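Local coordinates for protein alkaline phosphatase (Thermus thermophilus, PDB 7KWD) that probably hydrolyses phosphate monoesters as a homodimeric alkaline phosphatase that binds zinc and magnesium ions, at residues V45-S50 with Q268-R273; E52-A57 with L69-L74; V139-V144 with K248-A253; V231-D236 with L287-A292; R273-N278 with S316-G321. All coordinates share one frame; numbering follows the deposited sequence.

Contact 1: residues V45-S50 with Q268-R273; sequences VYDGFS and QVEAGR. With MG (magnesium ion), chain D; ZN (zinc ion), chain E.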
# COMPACT_ATOMS: atom_id res chain seq x y z
N VAL A 45 7.19 4.55 -16.11
CA VAL A 45 6.10 3.79 -15.49
C VAL A 45 6.69 2.58 -14.78
O VAL A 45 7.39 1.77 -15.40
CB VAL A 45 5.07 3.35 -16.53
CG1 VAL A 45 3.97 2.53 -15.83
CG2 VAL A 45 4.52 4.54 -17.27
N TYR A 46 6.39 2.46 -13.48
CA TYR A 46 6.62 1.25 -12.71
C TYR A 46 5.32 0.45 -12.74
O TYR A 46 4.38 0.72 -12.00
CB TYR A 46 7.00 1.61 -11.28
CG TYR A 46 8.44 2.04 -11.00
CD1 TYR A 46 9.00 3.15 -11.62
CD2 TYR A 46 9.20 1.38 -10.04
CE1 TYR A 46 10.28 3.55 -11.31
CE2 TYR A 46 10.48 1.79 -9.72
CZ TYR A 46 11.02 2.87 -10.36
OH TYR A 46 12.30 3.27 -10.07
N ASP A 47 5.23 -0.55 -13.62
CA ASP A 47 3.99 -1.27 -13.80
C ASP A 47 3.75 -2.22 -12.63
O ASP A 47 4.61 -3.03 -12.30
CB ASP A 47 4.00 -2.05 -15.11
CG ASP A 47 2.63 -2.38 -15.57
OD1 ASP A 47 1.91 -3.01 -14.76
OD2 ASP A 47 2.24 -1.97 -16.71
N GLY A 48 2.59 -2.11 -12.00
CA GLY A 48 2.21 -3.01 -10.92
C GLY A 48 2.90 -2.77 -9.59
O GLY A 48 2.80 -3.61 -8.67
N PHE A 49 3.52 -1.60 -9.42
CA PHE A 49 4.40 -1.32 -8.29
C PHE A 49 3.60 -0.80 -7.10
O PHE A 49 2.96 0.25 -7.17
CB PHE A 49 5.44 -0.29 -8.74
CG PHE A 49 6.44 0.12 -7.70
CD1 PHE A 49 7.41 -0.77 -7.25
CD2 PHE A 49 6.46 1.44 -7.21
CE1 PHE A 49 8.38 -0.37 -6.34
CE2 PHE A 49 7.42 1.84 -6.29
CZ PHE A 49 8.39 0.94 -5.86
N SER A 50 3.66 -1.55 -6.01
CA SER A 50 2.93 -1.20 -4.80
C SER A 50 3.86 -0.62 -3.76
O SER A 50 5.09 -0.65 -3.90
CB SER A 50 2.23 -2.45 -4.24
OG SER A 50 3.17 -3.26 -3.61
N GLN A 268 8.69 7.16 -23.12
CA GLN A 268 8.16 6.31 -22.07
C GLN A 268 9.19 5.22 -21.79
O GLN A 268 9.67 4.55 -22.72
CB GLN A 268 6.82 5.68 -22.45
CG GLN A 268 6.19 4.92 -21.26
CD GLN A 268 5.05 3.98 -21.65
OE1 GLN A 268 5.25 2.78 -21.79
NE2 GLN A 268 3.84 4.52 -21.75
N VAL A 269 9.58 5.09 -20.54
CA VAL A 269 10.36 3.95 -20.07
C VAL A 269 9.44 3.15 -19.18
O VAL A 269 8.84 3.72 -18.27
CB VAL A 269 11.61 4.39 -19.28
CG1 VAL A 269 12.43 3.17 -18.83
CG2 VAL A 269 12.43 5.36 -20.13
N GLU A 270 9.36 1.84 -19.42
CA GLU A 270 8.49 0.99 -18.62
C GLU A 270 9.28 -0.12 -17.95
O GLU A 270 9.95 -0.92 -18.62
CB GLU A 270 7.37 0.34 -19.44
CG GLU A 270 6.25 -0.14 -18.46
CD GLU A 270 5.40 -1.21 -19.06
OE1 GLU A 270 5.72 -1.64 -20.19
OE2 GLU A 270 4.43 -1.58 -18.40
N ALA A 271 9.23 -0.14 -16.62
CA ALA A 271 9.65 -1.31 -15.84
C ALA A 271 8.40 -2.16 -15.74
O ALA A 271 7.68 -2.16 -14.75
CB ALA A 271 10.19 -0.91 -14.48
N GLY A 272 8.12 -2.88 -16.84
CA GLY A 272 6.83 -3.50 -17.01
C GLY A 272 6.66 -4.84 -16.38
O GLY A 272 5.54 -5.38 -16.39
N ARG A 273 7.72 -5.44 -15.84
CA ARG A 273 7.61 -6.80 -15.32
C ARG A 273 7.62 -6.84 -13.80
O ARG A 273 7.52 -7.93 -13.21
CB ARG A 273 8.72 -7.68 -15.89
CG ARG A 273 8.75 -7.64 -17.45
CD ARG A 273 9.22 -8.95 -18.11
NE ARG A 273 8.23 -10.00 -17.89
CZ ARG A 273 8.51 -11.30 -17.93
NH1 ARG A 273 9.74 -11.72 -18.20
NH2 ARG A 273 7.54 -12.16 -17.69
MG MG D . 2.71 -2.63 -18.71
ZN ZN E . -0.11 -2.40 -15.37
O HOH W 1 3.14 -2.86 -20.77
O HOH W 2 3.46 -4.60 -17.73
O HOH W 3 1.05 -3.57 -19.11
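V45 and Y46 pair in parallel register with E270 and A271, joining strands 40-46 and 265-271 in the core of the alkaline phosphatase fold. V45 N donates to V269 O at 2.8 Å. V45 O then accepts from A271 N at 2.9 Å. The ladder ends where D47 N reaches A271 O at 3.1 Å. D47 and E270, near the C-terminal ends of the paired strands, carry the metal ligands. The side chains of V45 and E270 lie on the same sheet face, with V45 CB against E270 CG at 4.2 Å. Y46 and A271 project from the opposite face. D47 bridges two metals with its carboxylate. OD2 binds magnesium and OD1 binds zinc, the latter at 2.2 Å. D47 OD2 also makes a longer approach to this zinc, 2.7 Å. D317, H318 and S95 complete that zinc site. The E270 side chain is extended, CG anti to the backbone N (chi1 -161°), and this carries its carboxylate to the magnesium. T148 and three waters complete the magnesium shell. E270 OE1 is held by T140 OG1 and by one of these waters, which probably fixes the rotation of the carboxylate. A second magnesium water donates to G272 O. D47 OD2 and E270 OE2 stand 2.8 Å apart; the magnesium they share, 2.0 Å from E270 OE2, holds the two oxygens together.

Contact 2: residues E52-A57 with L69-L74; sequences EDYAIA and LALERL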
# COMPACT_ATOMS: atom_id res chain seq x y z
N GLU A 52 4.12 -1.93 -0.85
CA GLU A 52 4.82 -3.05 -0.23
C GLU A 52 6.10 -3.35 -0.99
O GLU A 52 7.14 -3.56 -0.37
CB GLU A 52 3.94 -4.29 -0.14
CG GLU A 52 2.64 -4.10 0.63
CD GLU A 52 2.82 -3.79 2.12
OE1 GLU A 52 1.84 -3.32 2.73
OE2 GLU A 52 3.93 -3.99 2.68
N ASP A 53 6.05 -3.35 -2.33
CA ASP A 53 7.28 -3.55 -3.09
C ASP A 53 8.31 -2.51 -2.71
O ASP A 53 9.52 -2.79 -2.64
CB ASP A 53 7.08 -3.45 -4.62
CG ASP A 53 5.95 -4.34 -5.15
OD1 ASP A 53 5.72 -5.43 -4.58
OD2 ASP A 53 5.32 -3.97 -6.17
N TYR A 54 7.86 -1.26 -2.59
CA TYR A 54 8.78 -0.18 -2.29
C TYR A 54 9.52 -0.47 -0.99
O TYR A 54 10.74 -0.34 -0.92
CB TYR A 54 8.06 1.16 -2.20
CG TYR A 54 9.02 2.21 -1.72
CD1 TYR A 54 9.94 2.79 -2.60
CD2 TYR A 54 9.07 2.56 -0.39
CE1 TYR A 54 10.87 3.74 -2.15
CE2 TYR A 54 9.98 3.49 0.07
CZ TYR A 54 10.89 4.06 -0.80
OH TYR A 54 11.77 4.96 -0.30
N ALA A 55 8.78 -0.84 0.05
CA ALA A 55 9.37 -1.06 1.36
C ALA A 55 10.42 -2.16 1.33
O ALA A 55 11.47 -2.05 1.98
CB ALA A 55 8.28 -1.41 2.37
N ILE A 56 10.14 -3.25 0.59
CA ILE A 56 11.10 -4.36 0.48
C ILE A 56 12.38 -3.91 -0.22
O ILE A 56 13.48 -4.23 0.23
CB ILE A 56 10.46 -5.56 -0.25
CG1 ILE A 56 9.42 -6.24 0.64
CG2 ILE A 56 11.53 -6.59 -0.61
CD1 ILE A 56 8.41 -7.10 -0.17
N ALA A 57 12.26 -3.22 -1.36
CA ALA A 57 13.46 -2.79 -2.07
C ALA A 57 14.24 -1.74 -1.27
O ALA A 57 15.48 -1.71 -1.29
CB ALA A 57 13.08 -2.21 -3.42
N LEU A 69 18.41 3.39 -1.82
CA LEU A 69 17.73 3.32 -3.10
C LEU A 69 17.51 4.70 -3.70
O LEU A 69 17.07 5.62 -3.02
CB LEU A 69 16.39 2.61 -2.84
CG LEU A 69 15.59 1.98 -3.96
CD1 LEU A 69 16.26 0.73 -4.44
CD2 LEU A 69 14.21 1.68 -3.42
N ALA A 70 17.81 4.84 -5.00
CA ALA A 70 17.61 6.13 -5.63
C ALA A 70 16.15 6.58 -5.50
O ALA A 70 15.88 7.76 -5.28
CB ALA A 70 18.03 6.10 -7.09
N LEU A 71 15.21 5.66 -5.62
CA LEU A 71 13.81 6.04 -5.49
C LEU A 71 13.52 6.60 -4.10
O LEU A 71 12.77 7.57 -3.96
CB LEU A 71 12.91 4.83 -5.80
CG LEU A 71 11.43 5.16 -5.85
CD1 LEU A 71 11.13 6.33 -6.77
CD2 LEU A 71 10.58 3.92 -6.21
N GLU A 72 14.14 6.05 -3.05
CA GLU A 72 13.95 6.64 -1.73
C GLU A 72 14.43 8.10 -1.72
O GLU A 72 13.75 8.99 -1.20
CB GLU A 72 14.67 5.85 -0.63
CG GLU A 72 14.56 6.52 0.75
CD GLU A 72 15.36 5.84 1.87
OE1 GLU A 72 15.75 4.67 1.71
OE2 GLU A 72 15.62 6.50 2.90
N ARG A 73 15.62 8.35 -2.27
CA ARG A 73 16.15 9.72 -2.29
C ARG A 73 15.18 10.66 -3.00
O ARG A 73 15.01 11.81 -2.56
CB ARG A 73 17.51 9.76 -2.98
CG ARG A 73 18.50 8.76 -2.38
CD ARG A 73 19.90 8.79 -3.09
NE ARG A 73 20.67 7.54 -2.94
CZ ARG A 73 21.99 7.47 -3.06
NH1 ARG A 73 22.70 8.56 -3.33
NH2 ARG A 73 22.62 6.32 -2.88
N LEU A 74 14.56 10.21 -4.11
CA LEU A 74 13.63 11.07 -4.82
C LEU A 74 12.36 11.30 -3.98
O LEU A 74 11.89 12.44 -3.84
CB LEU A 74 13.26 10.50 -6.19
CG LEU A 74 14.38 10.26 -7.18
CD1 LEU A 74 13.91 9.95 -8.57
CD2 LEU A 74 15.31 11.45 -7.21
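Two consecutive helices, 51-65 and 70-75, meet here through Y54 and A57 on the first, L71 and E72 on the second and L69 at its N-cap. Y54 carries most of the contact. Its CG stands anti to the backbone N (chi1 173°), which directs the ring toward L71 and E72. L71 CD2 meets the ring edge, 3.8 Å from Y54 CD1. L69 CD2 comes in obliquely, 4.1 Å from Y54 CE1, and also packs on A57 CB at 4.1 Å. The Y54 hydroxyl lies against E72, with Y54 OH 3.1 Å from both CA and CB of E72. Its hydrogen-bond partner is Q58 OE1, one turn further along its own helix. The E72 side chain runs at about a right angle to the tyrosine. Its carboxylate pairs with R62 and accepts from A27 N of the second subunit. L454 of that subunit also packs on Y54. This is apolar helix-helix packing across a short connection, set beside the dimer interface of the alkaline phosphatase.

Contact 3: residues V139-V144 with K248-A253; sequences VTTTTV and KEMVQA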
# COMPACT_ATOMS: atom_id res chain seq x y z
N VAL A 139 10.37 2.38 -24.55
CA VAL A 139 11.37 1.45 -24.06
C VAL A 139 10.75 0.65 -22.95
O VAL A 139 10.25 1.24 -21.97
CB VAL A 139 12.63 2.18 -23.56
CG1 VAL A 139 13.65 1.15 -23.04
CG2 VAL A 139 13.26 2.99 -24.66
N THR A 140 10.79 -0.68 -23.07
CA THR A 140 10.15 -1.47 -22.02
C THR A 140 10.75 -2.85 -21.90
O THR A 140 11.43 -3.32 -22.80
CB THR A 140 8.65 -1.61 -22.31
OG1 THR A 140 8.04 -2.48 -21.35
CG2 THR A 140 8.43 -2.18 -23.70
N THR A 141 10.51 -3.48 -20.75
CA THR A 141 10.88 -4.88 -20.54
C THR A 141 9.75 -5.84 -20.91
O THR A 141 9.98 -7.05 -20.91
CB THR A 141 11.28 -5.12 -19.08
OG1 THR A 141 10.22 -4.70 -18.21
CG2 THR A 141 12.56 -4.38 -18.73
N THR A 142 8.55 -5.33 -21.21
CA THR A 142 7.53 -6.18 -21.80
C THR A 142 7.77 -6.29 -23.30
O THR A 142 8.67 -5.64 -23.86
CB THR A 142 6.13 -5.64 -21.53
OG1 THR A 142 5.97 -4.39 -22.22
CG2 THR A 142 5.88 -5.42 -20.02
N THR A 143 6.92 -7.08 -23.98
CA THR A 143 6.80 -6.96 -25.43
C THR A 143 6.61 -5.49 -25.76
O THR A 143 5.91 -4.75 -25.05
CB THR A 143 5.63 -7.78 -25.97
OG1 THR A 143 4.45 -7.42 -25.26
CG2 THR A 143 5.89 -9.28 -25.80
N VAL A 144 7.28 -5.04 -26.83
CA VAL A 144 7.30 -3.62 -27.12
C VAL A 144 5.92 -3.12 -27.50
O VAL A 144 5.63 -1.92 -27.37
CB VAL A 144 8.36 -3.37 -28.20
CG1 VAL A 144 7.86 -3.89 -29.58
CG2 VAL A 144 8.69 -1.90 -28.24
N LYS A 248 18.31 -0.62 -18.25
CA LYS A 248 19.29 0.46 -18.37
C LYS A 248 19.95 0.48 -19.74
O LYS A 248 20.08 1.55 -20.37
CB LYS A 248 20.37 0.32 -17.28
CG LYS A 248 21.46 1.41 -17.34
CD LYS A 248 22.51 1.13 -16.25
CE LYS A 248 23.53 2.27 -16.09
NZ LYS A 248 24.56 1.87 -15.09
N GLU A 249 20.40 -0.69 -20.21
CA GLU A 249 21.07 -0.75 -21.51
C GLU A 249 20.17 -0.24 -22.62
O GLU A 249 20.64 0.39 -23.58
CB GLU A 249 21.52 -2.18 -21.82
CG GLU A 249 22.82 -2.58 -21.09
CD GLU A 249 23.17 -4.07 -21.15
OE1 GLU A 249 22.27 -4.95 -21.18
OE2 GLU A 249 24.38 -4.36 -21.15
N MET A 250 18.88 -0.53 -22.53
CA MET A 250 17.95 -0.05 -23.55
C MET A 250 17.78 1.46 -23.46
O MET A 250 17.83 2.16 -24.47
CB MET A 250 16.61 -0.78 -23.40
CG MET A 250 16.67 -2.23 -23.90
SD MET A 250 15.09 -3.07 -24.02
CE MET A 250 14.71 -3.63 -22.49
N VAL A 251 17.61 2.00 -22.24
CA VAL A 251 17.53 3.46 -22.11
C VAL A 251 18.82 4.14 -22.60
O VAL A 251 18.76 5.18 -23.27
CB VAL A 251 17.21 3.84 -20.65
CG1 VAL A 251 17.26 5.33 -20.49
CG2 VAL A 251 15.80 3.33 -20.26
N GLN A 252 19.99 3.58 -22.27
CA GLN A 252 21.25 4.21 -22.71
C GLN A 252 21.28 4.37 -24.23
O GLN A 252 21.84 5.36 -24.73
CB GLN A 252 22.46 3.38 -22.26
CG GLN A 252 22.65 3.36 -20.77
CD GLN A 252 23.82 2.49 -20.33
OE1 GLN A 252 23.81 1.25 -20.49
NE2 GLN A 252 24.81 3.12 -19.69
N ALA A 253 20.66 3.45 -24.96
CA ALA A 253 20.62 3.57 -26.42
C ALA A 253 19.57 4.58 -26.87
O ALA A 253 19.77 5.29 -27.86
CB ALA A 253 20.34 2.20 -27.06
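The flat peptide group between T140 and T141 is met at its carbonyl oxygen by the M250 methyl. M250 CE approaches T140 O from beyond the oxygen, 3.3 Å away and well out of the peptide plane. The bend at chi3 (-82°) turns the methyl onto that oxygen. No ring takes part between the two segments. Further back, M250 CB packs on V139 CG1 at 3.6 Å, and the two side chains slide past each other in opposite directions. V251 CG2 touches the same valine methyl, V139 CG1, at 4.1 Å. T140 itself points away from the helix. Its OG1 accepts from T142 N at 2.9 Å, an ST turn that helps the chain round the corner after the strand. T140 is second shell to the magnesium through E270. V139 and M250 both touch L178 of strand 176-178, and V251 reaches V296 and L300 of helix 283-306. Helix 247-259 thus packs on the end of strand 135-140 and on helix 283-306.

Contact 4: residues V231-D236 with L287-A292; sequences VPYEID and LWDVLA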
# COMPACT_ATOMS: atom_id res chain seq x y z
N VAL A 231 10.86 -9.39 -22.27
CA VAL A 231 12.28 -9.50 -21.90
C VAL A 231 12.38 -10.21 -20.56
O VAL A 231 11.50 -10.02 -19.69
CB VAL A 231 12.93 -8.10 -21.83
CG1 VAL A 231 14.41 -8.21 -21.52
CG2 VAL A 231 12.69 -7.38 -23.14
N PRO A 232 13.38 -11.06 -20.35
CA PRO A 232 13.50 -11.75 -19.06
C PRO A 232 13.60 -10.79 -17.87
O PRO A 232 14.18 -9.70 -17.96
CB PRO A 232 14.79 -12.58 -19.22
CG PRO A 232 14.88 -12.84 -20.72
CD PRO A 232 14.30 -11.60 -21.37
N TYR A 233 13.08 -11.27 -16.74
CA TYR A 233 13.30 -10.59 -15.46
C TYR A 233 14.77 -10.30 -15.22
O TYR A 233 15.65 -11.10 -15.55
CB TYR A 233 12.77 -11.46 -14.34
CG TYR A 233 11.30 -11.68 -14.30
CD1 TYR A 233 10.45 -10.68 -13.86
CD2 TYR A 233 10.75 -12.92 -14.66
CE1 TYR A 233 9.06 -10.90 -13.78
CE2 TYR A 233 9.39 -13.15 -14.59
CZ TYR A 233 8.55 -12.12 -14.16
OH TYR A 233 7.19 -12.30 -14.09
N GLU A 234 15.02 -9.15 -14.58
CA GLU A 234 16.37 -8.84 -14.11
C GLU A 234 17.02 -10.00 -13.34
O GLU A 234 18.20 -10.30 -13.53
CB GLU A 234 16.34 -7.59 -13.24
CG GLU A 234 17.68 -7.20 -12.62
CD GLU A 234 18.75 -6.78 -13.63
OE1 GLU A 234 18.46 -6.50 -14.82
OE2 GLU A 234 19.92 -6.77 -13.21
N ILE A 235 16.27 -10.67 -12.46
CA ILE A 235 16.91 -11.73 -11.68
C ILE A 235 17.46 -12.81 -12.60
O ILE A 235 18.52 -13.39 -12.34
CB ILE A 235 15.93 -12.30 -10.63
CG1 ILE A 235 16.70 -13.15 -9.62
CG2 ILE A 235 14.80 -13.09 -11.27
CD1 ILE A 235 15.88 -13.64 -8.45
N ASP A 236 16.78 -13.08 -13.70
CA ASP A 236 17.22 -14.12 -14.62
C ASP A 236 18.36 -13.62 -15.50
O ASP A 236 19.36 -14.32 -15.68
CB ASP A 236 16.02 -14.60 -15.44
CG ASP A 236 14.92 -15.23 -14.57
OD1 ASP A 236 15.25 -15.90 -13.58
OD2 ASP A 236 13.71 -15.06 -14.87
N LEU A 287 11.79 -7.70 -6.60
CA LEU A 287 12.87 -6.90 -6.07
C LEU A 287 13.88 -6.55 -7.16
O LEU A 287 14.30 -5.40 -7.27
CB LEU A 287 13.56 -7.66 -4.94
CG LEU A 287 14.95 -7.15 -4.55
CD1 LEU A 287 14.83 -5.81 -3.84
CD2 LEU A 287 15.65 -8.14 -3.60
N TRP A 288 14.31 -7.55 -7.95
CA TRP A 288 15.36 -7.27 -8.92
C TRP A 288 14.86 -6.39 -10.06
O TRP A 288 15.64 -5.60 -10.60
CB TRP A 288 16.00 -8.58 -9.43
CG TRP A 288 17.03 -9.02 -8.43
CD1 TRP A 288 16.92 -10.03 -7.54
CD2 TRP A 288 18.31 -8.42 -8.19
NE1 TRP A 288 18.04 -10.10 -6.76
CE2 TRP A 288 18.91 -9.13 -7.15
CE3 TRP A 288 19.00 -7.37 -8.77
CZ2 TRP A 288 20.17 -8.80 -6.65
CZ3 TRP A 288 20.26 -7.05 -8.28
CH2 TRP A 288 20.83 -7.77 -7.24
N ASP A 289 13.58 -6.47 -10.43
CA ASP A 289 13.07 -5.54 -11.44
C ASP A 289 12.91 -4.14 -10.85
O ASP A 289 13.05 -3.13 -11.56
CB ASP A 289 11.76 -6.05 -12.05
CG ASP A 289 11.99 -6.94 -13.28
OD1 ASP A 289 12.93 -7.75 -13.23
OD2 ASP A 289 11.28 -6.80 -14.31
N VAL A 290 12.66 -4.05 -9.55
CA VAL A 290 12.65 -2.74 -8.92
C VAL A 290 14.05 -2.18 -8.85
O VAL A 290 14.25 -0.98 -9.03
CB VAL A 290 12.02 -2.82 -7.52
CG1 VAL A 290 12.18 -1.48 -6.81
CG2 VAL A 290 10.56 -3.16 -7.64
N LEU A 291 15.05 -3.05 -8.58
CA LEU A 291 16.45 -2.61 -8.53
C LEU A 291 16.94 -2.26 -9.94
O LEU A 291 17.68 -1.30 -10.12
CB LEU A 291 17.35 -3.68 -7.90
CG LEU A 291 17.05 -4.00 -6.45
CD1 LEU A 291 18.07 -4.93 -5.85
CD2 LEU A 291 17.02 -2.74 -5.57
N ALA A 292 16.48 -2.99 -10.94
CA ALA A 292 16.83 -2.60 -12.31
C ALA A 292 16.24 -1.23 -12.67
O ALA A 292 16.87 -0.43 -13.36
CB ALA A 292 16.32 -3.65 -13.30
O HOH W 4 12.66 -7.24 -16.82
O HOH W 5 13.61 -9.67 -11.61
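E234, W288 and A292 form the close-packed part of this contact, while two waters mediate the contact on the side of D289. E234 CG presses against W288 O at 3.3 Å and also meets A292 CB at 3.9 Å. The E234 chain leaves with CG anti to the backbone N and bends at chi2 (65°), which brings the carboxylate past A292. That carboxylate is then claimed by R237 and R238, in salt bridges within its own helix. I235 crosses the tryptophan at about a right angle, with I235 CG1 3.8 Å from W288 CD1. Here the first turn of helix 234-239 docks on the long helix 283-306 of the alkaline phosphatase fold. The docking is fixed by one direct bond: E234 N donates to D289 OD1 at 2.9 Å. The oxygen is met on its syn side, only 16° out of the carboxylate plane. On the D289 side the two bound waters link the segments. One water donates to both P232 O and D289 OD2. Another takes the N-H of I235 and donates to D289 OD1 at 2.6 Å, so this oxygen accepts twice. The carboxylate also stands at the edge of the Y233 ring, D289 OD1 being 3.9 Å from Y233 CD1, with the two planes 60° apart. R273 makes a cation-pi contact with that ring.

Contact 5: residues R273-N278 with S316-G321; sequences RIDHAN and SDHATG. With ZN (zinc ion), chain E; ZN (zinc ion), chain F.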
# COMPACT_ATOMS: atom_id res chain seq x y z
N ARG A 273 7.72 -5.44 -15.84
CA ARG A 273 7.61 -6.80 -15.32
C ARG A 273 7.62 -6.84 -13.80
O ARG A 273 7.52 -7.93 -13.21
CB ARG A 273 8.72 -7.68 -15.89
CG ARG A 273 8.75 -7.64 -17.45
CD ARG A 273 9.22 -8.95 -18.11
NE ARG A 273 8.23 -10.00 -17.89
CZ ARG A 273 8.51 -11.30 -17.93
NH1 ARG A 273 9.74 -11.72 -18.20
NH2 ARG A 273 7.54 -12.16 -17.69
N ILE A 274 7.69 -5.68 -13.14
CA ILE A 274 7.33 -5.61 -11.73
C ILE A 274 5.94 -6.21 -11.55
O ILE A 274 5.74 -7.08 -10.69
CB ILE A 274 7.38 -4.16 -11.22
CG1 ILE A 274 8.82 -3.63 -11.27
CG2 ILE A 274 6.74 -4.06 -9.84
CD1 ILE A 274 8.90 -2.10 -11.09
N ASP A 275 4.98 -5.76 -12.37
CA ASP A 275 3.64 -6.32 -12.39
C ASP A 275 3.68 -7.84 -12.53
O ASP A 275 3.09 -8.56 -11.73
CB ASP A 275 2.85 -5.68 -13.55
CG ASP A 275 1.43 -6.14 -13.63
OD1 ASP A 275 0.68 -5.92 -12.64
OD2 ASP A 275 1.06 -6.70 -14.70
N HIS A 276 4.43 -8.34 -13.51
CA HIS A 276 4.43 -9.77 -13.79
C HIS A 276 4.96 -10.56 -12.61
O HIS A 276 4.39 -11.59 -12.24
CB HIS A 276 5.28 -10.06 -15.03
CG HIS A 276 4.76 -9.41 -16.26
ND1 HIS A 276 5.44 -9.40 -17.45
CD2 HIS A 276 3.62 -8.70 -16.48
CE1 HIS A 276 4.75 -8.74 -18.36
NE2 HIS A 276 3.64 -8.30 -17.80
N ALA A 277 6.06 -10.11 -12.01
CA ALA A 277 6.59 -10.81 -10.86
C ALA A 277 5.58 -10.80 -9.73
O ALA A 277 5.45 -11.78 -8.99
CB ALA A 277 7.90 -10.19 -10.40
N ASN A 278 4.88 -9.67 -9.56
CA ASN A 278 3.88 -9.62 -8.49
C ASN A 278 2.75 -10.58 -8.77
O ASN A 278 2.17 -11.14 -7.83
CB ASN A 278 3.35 -8.20 -8.32
CG ASN A 278 4.38 -7.29 -7.63
OD1 ASN A 278 5.30 -7.74 -6.96
ND2 ASN A 278 4.21 -5.99 -7.83
N SER A 316 3.58 4.81 -10.86
CA SER A 316 3.07 3.45 -10.96
C SER A 316 1.68 3.49 -11.58
O SER A 316 0.90 4.41 -11.30
CB SER A 316 2.99 2.80 -9.58
OG SER A 316 2.28 1.57 -9.68
N ASP A 317 1.36 2.50 -12.43
CA ASP A 317 0.03 2.50 -13.04
C ASP A 317 -1.05 1.83 -12.20
O ASP A 317 -2.23 2.09 -12.41
CB ASP A 317 0.06 1.87 -14.45
CG ASP A 317 0.34 0.41 -14.44
OD1 ASP A 317 0.95 -0.14 -13.49
OD2 ASP A 317 -0.05 -0.23 -15.45
N HIS A 318 -0.66 0.99 -11.25
CA HIS A 318 -1.54 0.38 -10.25
C HIS A 318 -0.67 -0.55 -9.42
O HIS A 318 0.44 -0.92 -9.82
CB HIS A 318 -2.68 -0.44 -10.86
CG HIS A 318 -2.17 -1.44 -11.83
ND1 HIS A 318 -1.61 -2.64 -11.43
CD2 HIS A 318 -2.01 -1.38 -13.16
CE1 HIS A 318 -1.17 -3.28 -12.48
NE2 HIS A 318 -1.42 -2.55 -13.55
N ALA A 319 -1.20 -0.96 -8.28
CA ALA A 319 -0.57 -1.96 -7.45
C ALA A 319 -0.98 -3.36 -7.90
O ALA A 319 -2.05 -3.56 -8.47
CB ALA A 319 -0.97 -1.76 -5.98
N THR A 320 -0.10 -4.33 -7.63
CA THR A 320 -0.37 -5.72 -7.95
C THR A 320 0.14 -6.63 -6.85
O THR A 320 1.27 -6.47 -6.37
CB THR A 320 0.26 -6.11 -9.29
OG1 THR A 320 -0.32 -5.30 -10.29
CG2 THR A 320 0.01 -7.60 -9.62
N GLY A 321 -0.69 -7.59 -6.47
CA GLY A 321 -0.39 -8.53 -5.43
C GLY A 321 -1.32 -8.37 -4.25
O GLY A 321 -2.47 -8.82 -4.32
ZN ZN E . -0.11 -2.40 -15.37
ZN ZN F . -0.87 -7.11 -14.48
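T320, N278 and D275 bury the most surface where helix 273-280 faces residues 316-321, on the broken strand 310-325. Together the segments form one wall of the two-zinc site of the alkaline phosphatase. D275 divides its carboxylate between metal and protein. OD2 binds one zinc at 2.0 Å, a site shared with H279 and H433. OD1 lies 2.7 Å from the same zinc and accepts from T320 OG1 at 2.6 Å. The hydroxyl meets OD1 nearly along its C-O axis, and the two side chains cross at about a right angle. T320 is placed for this by chi1 (-62°), which sets OG1 beside its backbone N and anti to the carbonyl carbon. The T320 methyl, CG2, packs on N278 CB at 3.6 Å. The asparagine amide bonds to other partners, with OD1 held by T286 and ND2 by D53. This links the helix to helices 283-306 and 51-65. D317 and H318 bind the second zinc through OD2 and NE2, and D47 and S95 complete it; S95 is the predicted phosphoserine nucleophile. The H318 ring is steadied by ND1 donating to A319 O. D275 OD1 lies at the edge of that ring, in its plane, 3.2 Å from H318 CE1.

In the fold
Contacts 1 and 5 build the metal centre together. Their centres are 7 Å apart, they share R273, and both touch the zinc bound by D47, D317 and H318. G48 N lies 3.0 Å from D317 OD1, a probable hydrogen bond. Contact 3 backs the magnesium side, with E270 N 2.8 Å from V139 O, also a probable hydrogen bond. Contact 4 joins contact 1 through R273 NH1, 2.9 Å from V231 O, and joins contact 3 through T141 O and V231 N. Contact 2 lies away from the metals. It connects to contact 1 through F49 CZ against Y54 CB, 3.7 Å apart, and to contact 4 by A57 packing on V290. Contacts 2 and 3 do not touch; their centres are about 21 Å apart.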